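Local coordinates for 11S globulin seed storage protein (Amaranthus hypochondriacus, PDB 3QAC), which probably serves as a seed storage protein, a nutrient reservoir built as hexamers whose subunits each contain two cupin domains, at residues L64-S69 with R180-G185; E72-E77 with F140-G145; P338-N343 with Q409-R414; I357-D362 with F384-Q389. All coordinates share one frame; numbering follows the deposited sequence.

Contact 1. Residues L64-S69 with R180-G185; sequences LPSFTS and RFYLAG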
# COMPACT_ATOMS: atom_id res chain seq x y z
N LEU A 64 -6.00 -16.05 -26.76
CA LEU A 64 -4.68 -15.59 -27.16
C LEU A 64 -3.89 -15.13 -25.94
O LEU A 64 -4.47 -14.71 -24.95
CB LEU A 64 -4.81 -14.44 -28.18
CG LEU A 64 -5.64 -14.69 -29.45
CD1 LEU A 64 -5.83 -13.41 -30.22
CD2 LEU A 64 -5.00 -15.72 -30.34
N PRO A 65 -2.56 -15.23 -26.00
CA PRO A 65 -1.78 -14.73 -24.88
C PRO A 65 -2.00 -13.24 -24.63
O PRO A 65 -2.00 -12.43 -25.56
CB PRO A 65 -0.33 -14.98 -25.33
CG PRO A 65 -0.42 -15.28 -26.80
CD PRO A 65 -1.72 -15.98 -26.94
N SER A 66 -2.17 -12.90 -23.36
CA SER A 66 -2.20 -11.51 -22.96
C SER A 66 -1.68 -11.38 -21.54
O SER A 66 -1.42 -12.37 -20.85
CB SER A 66 -3.62 -10.96 -23.03
OG SER A 66 -4.40 -11.50 -21.97
N PHE A 67 -1.54 -10.14 -21.10
CA PHE A 67 -1.30 -9.86 -19.69
C PHE A 67 -2.05 -8.60 -19.30
O PHE A 67 -2.45 -7.83 -20.15
CB PHE A 67 0.19 -9.75 -19.38
CG PHE A 67 0.96 -8.84 -20.33
CD1 PHE A 67 1.41 -9.31 -21.56
CD2 PHE A 67 1.24 -7.53 -19.97
CE1 PHE A 67 2.13 -8.49 -22.40
CE2 PHE A 67 1.97 -6.70 -20.82
CZ PHE A 67 2.42 -7.19 -22.03
N THR A 68 -2.24 -8.39 -18.00
CA THR A 68 -2.84 -7.18 -17.51
C THR A 68 -2.03 -6.75 -16.31
O THR A 68 -1.47 -7.59 -15.61
CB THR A 68 -4.35 -7.37 -17.15
OG1 THR A 68 -4.84 -6.19 -16.49
CG2 THR A 68 -4.55 -8.58 -16.24
N SER A 69 -1.94 -5.44 -16.11
CA SER A 69 -1.16 -4.87 -15.03
C SER A 69 -1.72 -5.23 -13.66
O SER A 69 -1.03 -5.07 -12.66
CB SER A 69 -1.11 -3.35 -15.17
OG SER A 69 -2.43 -2.83 -15.11
N ARG A 180 -5.31 -4.15 -20.48
CA ARG A 180 -4.89 -5.42 -21.03
C ARG A 180 -4.04 -5.29 -22.28
O ARG A 180 -4.38 -4.55 -23.20
CB ARG A 180 -6.08 -6.31 -21.33
CG ARG A 180 -5.64 -7.75 -21.53
CD ARG A 180 -6.82 -8.64 -21.58
NE ARG A 180 -7.46 -8.72 -20.29
CZ ARG A 180 -7.17 -9.64 -19.39
NH1 ARG A 180 -6.23 -10.53 -19.68
NH2 ARG A 180 -7.80 -9.69 -18.23
N PHE A 181 -2.95 -6.06 -22.30
CA PHE A 181 -2.04 -6.09 -23.43
C PHE A 181 -2.08 -7.50 -24.03
O PHE A 181 -1.89 -8.48 -23.31
CB PHE A 181 -0.61 -5.79 -22.97
CG PHE A 181 -0.44 -4.50 -22.21
CD1 PHE A 181 0.26 -3.44 -22.77
CD2 PHE A 181 -0.95 -4.35 -20.93
CE1 PHE A 181 0.44 -2.25 -22.08
CE2 PHE A 181 -0.77 -3.17 -20.23
CZ PHE A 181 -0.06 -2.11 -20.80
N TYR A 182 -2.36 -7.60 -25.32
CA TYR A 182 -2.35 -8.89 -26.01
C TYR A 182 -1.07 -9.08 -26.81
O TYR A 182 -0.44 -8.12 -27.27
CB TYR A 182 -3.56 -9.05 -26.94
CG TYR A 182 -4.81 -9.52 -26.24
CD1 TYR A 182 -5.68 -8.62 -25.65
CD2 TYR A 182 -5.12 -10.86 -26.16
CE1 TYR A 182 -6.83 -9.05 -25.01
CE2 TYR A 182 -6.26 -11.30 -25.52
CZ TYR A 182 -7.12 -10.39 -24.95
OH TYR A 182 -8.26 -10.84 -24.31
N LEU A 183 -0.71 -10.35 -26.98
CA LEU A 183 0.54 -10.72 -27.61
C LEU A 183 0.31 -11.27 -29.01
O LEU A 183 1.25 -11.72 -29.66
CB LEU A 183 1.25 -11.76 -26.75
CG LEU A 183 1.93 -11.07 -25.58
CD1 LEU A 183 2.35 -12.06 -24.52
CD2 LEU A 183 3.11 -10.29 -26.12
N ALA A 184 -0.94 -11.25 -29.44
CA ALA A 184 -1.31 -11.78 -30.74
C ALA A 184 -2.72 -11.32 -31.10
O ALA A 184 -3.50 -10.95 -30.22
CB ALA A 184 -1.23 -13.32 -30.74
N GLY A 185 -3.05 -11.36 -32.38
CA GLY A 185 -4.39 -11.06 -32.83
C GLY A 185 -4.69 -9.58 -32.94
O GLY A 185 -3.80 -8.74 -32.84
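Strand 64-68 and the short strand 180-182 run antiparallel, their axes 152° apart, with Phe-67 and Phe-181 as a hydrogen-bonded pair and Ser-66 with Tyr-182 and Thr-68 with Arg-180 as the non-hydrogen-bonded pairs next to it. Phe-67 N donates to Phe-181 O at 2.8 Å, and Phe-181 N returns the bond to Phe-67 O. Past the end of the short strand, Leu-183 N bonds to Pro-65 O at 2.8 Å. The two phenylalanines share one face of the sheet. Their rings are nearly parallel, but with centroids 5.1 Å apart they barely overlap. Instead, Phe-181 CB sits over the Phe-67 ring, 3.7 Å from its centroid, as a CH-pi contact. Phe-67 CG stands between its own backbone N and carbonyl carbon (chi1 49°), which leans the ring across the partner strand. Leu-183 CG meets the edge of this ring.

On the other face, Ser-66 CB lies over the Tyr-182 ring, 3.6 Å from its centroid. Arg-180 bends at chi3, and its NH1 bonds to Ser-66 OG at 3.1 Å, with the oxygen in the guanidinium plane. Thr-68 CG2 lies over a face of that group. Glu-72 and Glu-190 form salt bridges with the same guanidinium, and Glu-190 also bonds to the Tyr-182 hydroxyl. Leu-64 CD1 packs 3.8 Å from Gly-185 CA, where any side chain would collide with it. Leu-183 O bonds to Tyr-430 OH of the second subunit. This is a short strand added to a curled antiparallel sheet of the N-terminal cupin beta-barrel, at a subunit interface.

Contact 2. Residues E72-E77 with F140-G145; sequences ELIYIE and FAMPAG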
# COMPACT_ATOMS: atom_id res chain seq x y z
N GLU A 72 -5.11 -11.25 -11.07
CA GLU A 72 -6.45 -11.77 -11.30
C GLU A 72 -6.66 -13.00 -10.49
O GLU A 72 -5.73 -13.77 -10.26
CB GLU A 72 -6.63 -12.16 -12.76
CG GLU A 72 -6.32 -11.08 -13.75
CD GLU A 72 -6.61 -11.55 -15.13
OE1 GLU A 72 -6.16 -12.67 -15.47
OE2 GLU A 72 -7.31 -10.84 -15.88
N LEU A 73 -7.89 -13.18 -10.08
CA LEU A 73 -8.36 -14.35 -9.40
C LEU A 73 -9.36 -14.95 -10.36
O LEU A 73 -10.34 -14.29 -10.73
CB LEU A 73 -9.05 -13.95 -8.11
CG LEU A 73 -8.71 -14.79 -6.89
CD1 LEU A 73 -7.19 -14.90 -6.77
CD2 LEU A 73 -9.29 -14.14 -5.66
N ILE A 74 -9.12 -16.18 -10.76
CA ILE A 74 -9.94 -16.83 -11.77
C ILE A 74 -10.66 -18.05 -11.19
O ILE A 74 -10.05 -18.91 -10.55
CB ILE A 74 -9.06 -17.29 -12.93
CG1 ILE A 74 -8.24 -16.09 -13.44
CG2 ILE A 74 -9.92 -17.89 -14.01
CD1 ILE A 74 -7.04 -16.44 -14.26
N TYR A 75 -11.96 -18.11 -11.38
CA TYR A 75 -12.70 -19.31 -11.05
C TYR A 75 -13.19 -19.96 -12.33
O TYR A 75 -13.79 -19.30 -13.19
CB TYR A 75 -13.87 -19.00 -10.13
CG TYR A 75 -14.75 -20.19 -9.83
CD1 TYR A 75 -14.33 -21.18 -8.97
CD2 TYR A 75 -16.01 -20.30 -10.40
CE1 TYR A 75 -15.12 -22.27 -8.70
CE2 TYR A 75 -16.82 -21.38 -10.12
CZ TYR A 75 -16.37 -22.36 -9.27
OH TYR A 75 -17.17 -23.44 -8.99
N ILE A 76 -12.89 -21.24 -12.47
CA ILE A 76 -13.33 -22.02 -13.62
C ILE A 76 -14.73 -22.50 -13.28
O ILE A 76 -14.91 -23.42 -12.48
CB ILE A 76 -12.41 -23.22 -13.87
CG1 ILE A 76 -10.99 -22.73 -14.18
CG2 ILE A 76 -12.93 -24.08 -14.99
CD1 ILE A 76 -10.91 -21.60 -15.19
N GLU A 77 -15.73 -21.84 -13.86
CA GLU A 77 -17.10 -22.11 -13.51
C GLU A 77 -17.52 -23.41 -14.15
O GLU A 77 -18.32 -24.17 -13.61
CB GLU A 77 -18.01 -20.99 -14.03
CG GLU A 77 -19.45 -21.16 -13.62
CD GLU A 77 -20.40 -20.29 -14.42
OE1 GLU A 77 -21.25 -20.86 -15.14
OE2 GLU A 77 -20.29 -19.04 -14.33
N PHE A 140 -7.78 -20.13 -9.60
CA PHE A 140 -6.44 -19.85 -10.06
C PHE A 140 -6.03 -18.38 -9.79
O PHE A 140 -6.84 -17.44 -9.95
CB PHE A 140 -6.45 -20.10 -11.55
CG PHE A 140 -5.17 -20.57 -12.10
CD1 PHE A 140 -4.97 -21.91 -12.38
CD2 PHE A 140 -4.16 -19.67 -12.35
CE1 PHE A 140 -3.77 -22.36 -12.89
CE2 PHE A 140 -2.95 -20.12 -12.87
CZ PHE A 140 -2.77 -21.47 -13.14
N ALA A 141 -4.77 -18.17 -9.42
CA ALA A 141 -4.25 -16.81 -9.19
C ALA A 141 -3.28 -16.40 -10.27
O ALA A 141 -2.26 -17.06 -10.48
CB ALA A 141 -3.57 -16.72 -7.83
N MET A 142 -3.58 -15.30 -10.96
CA MET A 142 -2.68 -14.70 -11.94
C MET A 142 -1.99 -13.45 -11.38
O MET A 142 -2.64 -12.44 -11.16
CB MET A 142 -3.46 -14.28 -13.20
CG MET A 142 -2.56 -13.97 -14.39
SD MET A 142 -1.62 -15.43 -14.91
CE MET A 142 -2.94 -16.58 -15.24
N PRO A 143 -0.67 -13.53 -11.14
CA PRO A 143 0.05 -12.36 -10.64
C PRO A 143 0.05 -11.27 -11.68
O PRO A 143 -0.11 -11.58 -12.86
CB PRO A 143 1.48 -12.87 -10.46
CG PRO A 143 1.35 -14.38 -10.38
CD PRO A 143 0.18 -14.72 -11.26
N ALA A 144 0.18 -10.02 -11.25
CA ALA A 144 0.18 -8.88 -12.16
C ALA A 144 1.22 -9.07 -13.26
O ALA A 144 2.31 -9.54 -13.01
CB ALA A 144 0.46 -7.62 -11.39
N GLY A 145 0.85 -8.73 -14.49
CA GLY A 145 1.81 -8.65 -15.57
C GLY A 145 2.16 -9.98 -16.21
O GLY A 145 2.78 -10.01 -17.27
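Glu-72 and Met-142 are antiparallel neighbours, and their side chains lie side by side, pointing the same way. The Glu-72 CB is 3.8 Å from Met-142 CB. With CG anti to the carbonyl carbon (chi1 -54°), the chain runs on extended through CG to CD, between Met-142 and the isoleucines Ile-162 and Ile-164 of strand 158-164. At the tip, OE1 rests against the Met-142 chain, 3.9 Å from its CB, while OE2 forms a salt bridge with Arg-180.

Both strands belong to an antiparallel sheet of the N-terminal cupin beta-barrel. Glu-72, Ile-74, Phe-140 and Met-142 share the face turned to the opposing strand 80-86, where Met-85 touches Phe-140 and Met-142. Four backbone bonds close the ladder. Glu-72 and Met-142 exchange a pair, and so do Ile-74 and Phe-140, with Ile-74 N to Phe-140 O at 2.7 Å. Ile-74 CB packs 4.1 Å from Phe-140 CB, and its CD1 reaches Met-142 CE at 4.2 Å.

On the other face, Leu-73 CD1 meets Ala-141 CB at 4.2 Å. Leu-318 of helix 318-321, which falls in the second cupin range, packs against both of these residues.

Contact 3. Residues P338-N343 with Q409-R414; sequences PHYNLN and QSLAGR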
# COMPACT_ATOMS: atom_id res chain seq x y z
N PRO A 338 -26.26 -14.07 9.07
CA PRO A 338 -25.78 -12.71 8.84
C PRO A 338 -24.34 -12.63 9.30
O PRO A 338 -24.02 -13.08 10.39
CB PRO A 338 -26.68 -11.86 9.75
CG PRO A 338 -27.92 -12.67 9.92
CD PRO A 338 -27.45 -14.10 9.94
N HIS A 339 -23.47 -12.10 8.46
CA HIS A 339 -22.07 -11.97 8.79
C HIS A 339 -21.53 -10.76 8.08
O HIS A 339 -22.18 -10.20 7.19
CB HIS A 339 -21.29 -13.19 8.31
CG HIS A 339 -21.44 -13.44 6.85
ND1 HIS A 339 -22.61 -13.90 6.30
CD2 HIS A 339 -20.58 -13.27 5.82
CE1 HIS A 339 -22.46 -14.01 4.99
NE2 HIS A 339 -21.24 -13.64 4.67
N TYR A 340 -20.34 -10.34 8.49
CA TYR A 340 -19.66 -9.29 7.78
C TYR A 340 -18.22 -9.69 7.60
O TYR A 340 -17.67 -10.40 8.42
CB TYR A 340 -19.76 -7.99 8.55
CG TYR A 340 -18.88 -7.91 9.78
CD1 TYR A 340 -19.28 -8.45 10.99
CD2 TYR A 340 -17.68 -7.24 9.73
CE1 TYR A 340 -18.49 -8.34 12.12
CE2 TYR A 340 -16.89 -7.12 10.84
CZ TYR A 340 -17.28 -7.66 12.03
OH TYR A 340 -16.47 -7.53 13.13
N ASN A 341 -17.63 -9.24 6.52
CA ASN A 341 -16.24 -9.49 6.27
C ASN A 341 -15.41 -8.38 6.91
O ASN A 341 -15.69 -7.18 6.70
CB ASN A 341 -16.02 -9.57 4.77
CG ASN A 341 -16.86 -10.69 4.12
OD1 ASN A 341 -16.37 -11.82 3.98
ND2 ASN A 341 -18.12 -10.39 3.76
N LEU A 342 -14.41 -8.78 7.69
CA LEU A 342 -13.63 -7.83 8.49
C LEU A 342 -12.73 -6.98 7.65
O LEU A 342 -12.53 -5.80 7.94
CB LEU A 342 -12.70 -8.53 9.50
CG LEU A 342 -13.11 -9.50 10.60
CD1 LEU A 342 -12.47 -9.08 11.93
CD2 LEU A 342 -14.60 -9.69 10.73
N ASN A 343 -12.17 -7.58 6.61
CA ASN A 343 -10.99 -6.98 6.01
C ASN A 343 -11.05 -6.72 4.51
O ASN A 343 -10.12 -6.18 3.93
CB ASN A 343 -9.73 -7.80 6.38
CG ASN A 343 -10.03 -9.28 6.54
OD1 ASN A 343 -10.95 -9.82 5.91
ND2 ASN A 343 -9.25 -9.95 7.39
N GLN A 409 -16.96 -12.57 10.00
CA GLN A 409 -17.49 -12.90 11.30
C GLN A 409 -18.98 -13.10 11.19
O GLN A 409 -19.70 -12.18 10.78
CB GLN A 409 -17.20 -11.81 12.33
CG GLN A 409 -18.11 -11.91 13.55
CD GLN A 409 -17.50 -11.33 14.82
OE1 GLN A 409 -16.73 -12.00 15.51
NE2 GLN A 409 -17.85 -10.09 15.14
N SER A 410 -19.44 -14.28 11.55
CA SER A 410 -20.86 -14.53 11.68
C SER A 410 -21.39 -13.73 12.85
O SER A 410 -20.68 -13.47 13.82
CB SER A 410 -21.12 -16.02 11.89
OG SER A 410 -20.54 -16.77 10.84
N LEU A 411 -22.64 -13.33 12.77
CA LEU A 411 -23.24 -12.61 13.87
C LEU A 411 -24.01 -13.59 14.73
O LEU A 411 -24.10 -13.42 15.94
CB LEU A 411 -24.15 -11.52 13.32
CG LEU A 411 -23.38 -10.64 12.33
CD1 LEU A 411 -24.34 -9.78 11.49
CD2 LEU A 411 -22.37 -9.79 13.07
N ALA A 412 -24.54 -14.64 14.10
CA ALA A 412 -25.29 -15.68 14.80
C ALA A 412 -24.56 -17.01 14.77
O ALA A 412 -23.76 -17.27 13.87
CB ALA A 412 -26.69 -15.83 14.21
N GLY A 413 -24.82 -17.86 15.75
CA GLY A 413 -24.34 -19.23 15.73
C GLY A 413 -23.10 -19.51 16.54
O GLY A 413 -22.65 -18.67 17.32
N ARG A 414 -22.55 -20.70 16.39
CA ARG A 414 -21.31 -21.04 17.07
C ARG A 414 -20.17 -20.27 16.41
O ARG A 414 -20.09 -20.19 15.18
CB ARG A 414 -21.06 -22.54 16.99
CD ARG A 414 -19.77 -24.49 17.80
CZ ARG A 414 -19.20 -25.66 19.89
NH1 ARG A 414 -18.28 -26.07 20.75
NH2 ARG A 414 -20.47 -25.95 20.10
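Pro-338 O takes the backbone N-H of Leu-411 at 2.8 Å, with the donor in the carbonyl plane. The Leu-411 side chain curls round the same oxygen, and its CG comes within 3.2 Å of Pro-338 O. The tip of the leucine splits between two partners. Its CD1 packs 3.6 Å from Pro-338 CB, and its CD2 comes to the edge of the Tyr-340 ring, 4.0 Å from CD1 of that ring.

Tyr-340 and Gln-409 form a hydrogen-bonded antiparallel pair. Gln-409 N donates to Tyr-340 O at 2.8 Å, and the return bond from Tyr-340 N to Gln-409 O measures 3.0 Å. With Tyr-340 CG between the backbone N and the carbonyl carbon (chi1 75°), the ring is laid alongside the Gln-409 chain. Tyr-340 CE1 is 3.7 Å from Gln-409 CB. Leu-342 CD2 also touches Gln-409 CB, at 3.7 Å. The far end of the tyrosine serves the assembly: its OH bonds to Gly-145 O of the third subunit, and its ring stacks on Phe-67 of that subunit. Replacing Tyr-340 by alanine is likely to leave that carbonyl without this mate, take the stacking partner from Phe-67 and uncover the flank of Leu-411.

On the opposite face, His-339 CB packs on Ser-410 CA. The imidazole leads away from the strand 409-410, its ND1 bonded to Ala-337 O. The pairing joins the short strand 408-410 to strand 335-341 in a curled antiparallel sheet of the C-terminal cupin barrel, at a trimer interface of this 11S globulin.

Contact 4. Residues I357-D362 with F384-Q389; sequences IQIVND and FAIVKQ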
# COMPACT_ATOMS: atom_id res chain seq x y z
N ILE A 357 -30.69 -12.38 -0.92
CA ILE A 357 -29.52 -11.80 -0.33
C ILE A 357 -29.88 -10.45 0.23
O ILE A 357 -30.50 -9.63 -0.44
CB ILE A 357 -28.36 -11.71 -1.35
CG1 ILE A 357 -27.93 -13.13 -1.75
CG2 ILE A 357 -27.19 -10.94 -0.78
CD1 ILE A 357 -27.02 -13.18 -2.94
N GLN A 358 -29.52 -10.23 1.48
CA GLN A 358 -29.76 -8.93 2.06
C GLN A 358 -28.47 -8.35 2.67
O GLN A 358 -27.73 -9.05 3.39
CB GLN A 358 -30.92 -8.95 3.06
CG GLN A 358 -31.30 -7.54 3.50
CD GLN A 358 -32.53 -7.47 4.38
OE1 GLN A 358 -32.95 -8.46 4.99
NE2 GLN A 358 -33.12 -6.28 4.45
N ILE A 359 -28.22 -7.09 2.34
CA ILE A 359 -26.99 -6.41 2.69
C ILE A 359 -27.32 -5.08 3.35
O ILE A 359 -28.21 -4.34 2.90
CB ILE A 359 -26.12 -6.17 1.45
CG1 ILE A 359 -25.89 -7.48 0.70
CG2 ILE A 359 -24.82 -5.44 1.80
CD1 ILE A 359 -25.09 -7.31 -0.57
N VAL A 360 -26.61 -4.81 4.44
CA VAL A 360 -26.84 -3.64 5.26
C VAL A 360 -25.57 -2.81 5.34
O VAL A 360 -24.46 -3.36 5.41
CB VAL A 360 -27.21 -4.06 6.69
CG1 VAL A 360 -27.40 -2.83 7.59
CG2 VAL A 360 -28.45 -4.94 6.68
N ASN A 361 -25.72 -1.49 5.35
CA ASN A 361 -24.56 -0.61 5.38
C ASN A 361 -24.26 -0.14 6.80
O ASN A 361 -24.80 -0.68 7.76
CB ASN A 361 -24.74 0.55 4.40
CG ASN A 361 -25.82 1.51 4.84
OD1 ASN A 361 -26.37 1.37 5.93
ND2 ASN A 361 -26.12 2.50 4.00
N ASP A 362 -23.41 0.87 6.93
CA ASP A 362 -22.99 1.34 8.24
C ASP A 362 -24.08 2.12 8.95
O ASP A 362 -23.98 2.41 10.14
CB ASP A 362 -21.74 2.21 8.11
CG ASP A 362 -21.93 3.33 7.10
OD1 ASP A 362 -21.90 4.51 7.50
OD2 ASP A 362 -22.11 3.03 5.90
N PHE A 384 -19.70 -4.42 5.35
CA PHE A 384 -21.14 -4.45 5.16
C PHE A 384 -21.69 -5.81 5.59
O PHE A 384 -21.21 -6.87 5.16
CB PHE A 384 -21.53 -4.14 3.70
CG PHE A 384 -21.57 -2.64 3.38
CD1 PHE A 384 -22.53 -2.13 2.50
CD2 PHE A 384 -20.64 -1.77 3.93
CE1 PHE A 384 -22.57 -0.78 2.17
CE2 PHE A 384 -20.67 -0.40 3.62
CZ PHE A 384 -21.65 0.10 2.73
N ALA A 385 -22.71 -5.78 6.43
CA ALA A 385 -23.33 -7.00 6.92
C ALA A 385 -24.22 -7.64 5.87
O ALA A 385 -24.91 -6.94 5.11
CB ALA A 385 -24.10 -6.74 8.17
N ILE A 386 -24.20 -8.97 5.83
CA ILE A 386 -24.90 -9.71 4.81
C ILE A 386 -25.39 -11.08 5.29
O ILE A 386 -24.75 -11.73 6.11
CB ILE A 386 -24.05 -9.84 3.52
CG1 ILE A 386 -24.66 -10.86 2.58
CG2 ILE A 386 -22.59 -10.21 3.85
CD1 ILE A 386 -23.94 -10.97 1.28
N VAL A 387 -26.57 -11.47 4.80
CA VAL A 387 -27.15 -12.80 5.00
C VAL A 387 -27.53 -13.40 3.64
O VAL A 387 -27.91 -12.70 2.71
CB VAL A 387 -28.39 -12.76 5.94
CG1 VAL A 387 -29.48 -11.84 5.38
CG2 VAL A 387 -28.93 -14.17 6.20
N LYS A 388 -27.37 -14.70 3.50
CA LYS A 388 -27.69 -15.35 2.25
C LYS A 388 -28.67 -16.47 2.53
O LYS A 388 -28.37 -17.38 3.31
CB LYS A 388 -26.43 -15.94 1.59
CG LYS A 388 -25.18 -15.06 1.68
CD LYS A 388 -24.08 -15.60 0.76
CE LYS A 388 -22.78 -14.83 0.89
NZ LYS A 388 -22.05 -15.25 2.12
N GLN A 389 -29.85 -16.39 1.93
CA GLN A 389 -30.88 -17.39 2.14
C GLN A 389 -31.15 -18.13 0.84
O GLN A 389 -31.71 -17.57 -0.10
CB GLN A 389 -32.14 -16.74 2.69
CG GLN A 389 -33.39 -17.55 2.49
CD GLN A 389 -33.76 -18.33 3.72
OE1 GLN A 389 -34.30 -17.77 4.68
NE2 GLN A 389 -33.48 -19.62 3.70
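Phe-384 lays its ring against Asn-361 at the end of the ladder formed by the antiparallel strands 354-360 and 385-391 of the C-terminal cupin beta-barrel. Asn-361 CA lies over the centre of the ring, 3.8 Å from the centroid, as a CH-pi contact. The Asn-361 CB is closer still to the rim, 3.4 Å from Phe-384 CE1. Ile-359 CG2 packs 4.0 Å from Phe-384 CB, on the edge side of the ring. With an alanine in place of Phe-384 the ring is gone, which would probably leave Asn-361 CA and CB without their cover and open a gap there.

On the same side as Ile-359, Ile-386 CD1 packs 3.8 Å from Ile-357 CG2 and 4.0 Å from Ile-359 CG1. Ile-386 reaches both because its CG1 is turned anti to the backbone N (chi1 168°) and its chain stays extended.

The backbones set this register. Val-387 N bonds to Gln-358 O at 3.0 Å and Val-360 N to Ala-385 O at 2.8 Å; Gln-358 N also bonds to Val-387 O. The bond from Ala-385 N to Val-360 O is weak.

Further out, Met-348 of strand 346-351 packs on Ile-357 and Ile-386. On the other face Val-387 CG1 lies beside Gln-358 CB, and the third subunit closes over them: Phe-215 of that chain packs on Val-387, and its Glu-216 N bonds to Gln-358 OE1. The Asn-361 amide is fixed by its own bonds, OD1 to Gln-363 N and Gln-365 N, and ND2 to Ile-16 O.

From the N terminus, 64-69 opens contact 1 and 72-77 opens contact 2. Residues 140-145 close contact 2, and 180-185 then close contact 1, so contact 2 is nested inside contact 1. Both tie strands of the first cupin domain. The second domain repeats the pattern: 338-343 opens contact 3, contact 4 forms and closes between 357 and 389, and 409-414 closes contact 3. The two nested pairs follow in series, and none cross. Contacts 3 and 4 share a sheet, with His-339 N probably bonded to Ile-386 O. Contacts 1 and 3 lie on opposite sides of the chain's centre, their own centres about 39 Å apart.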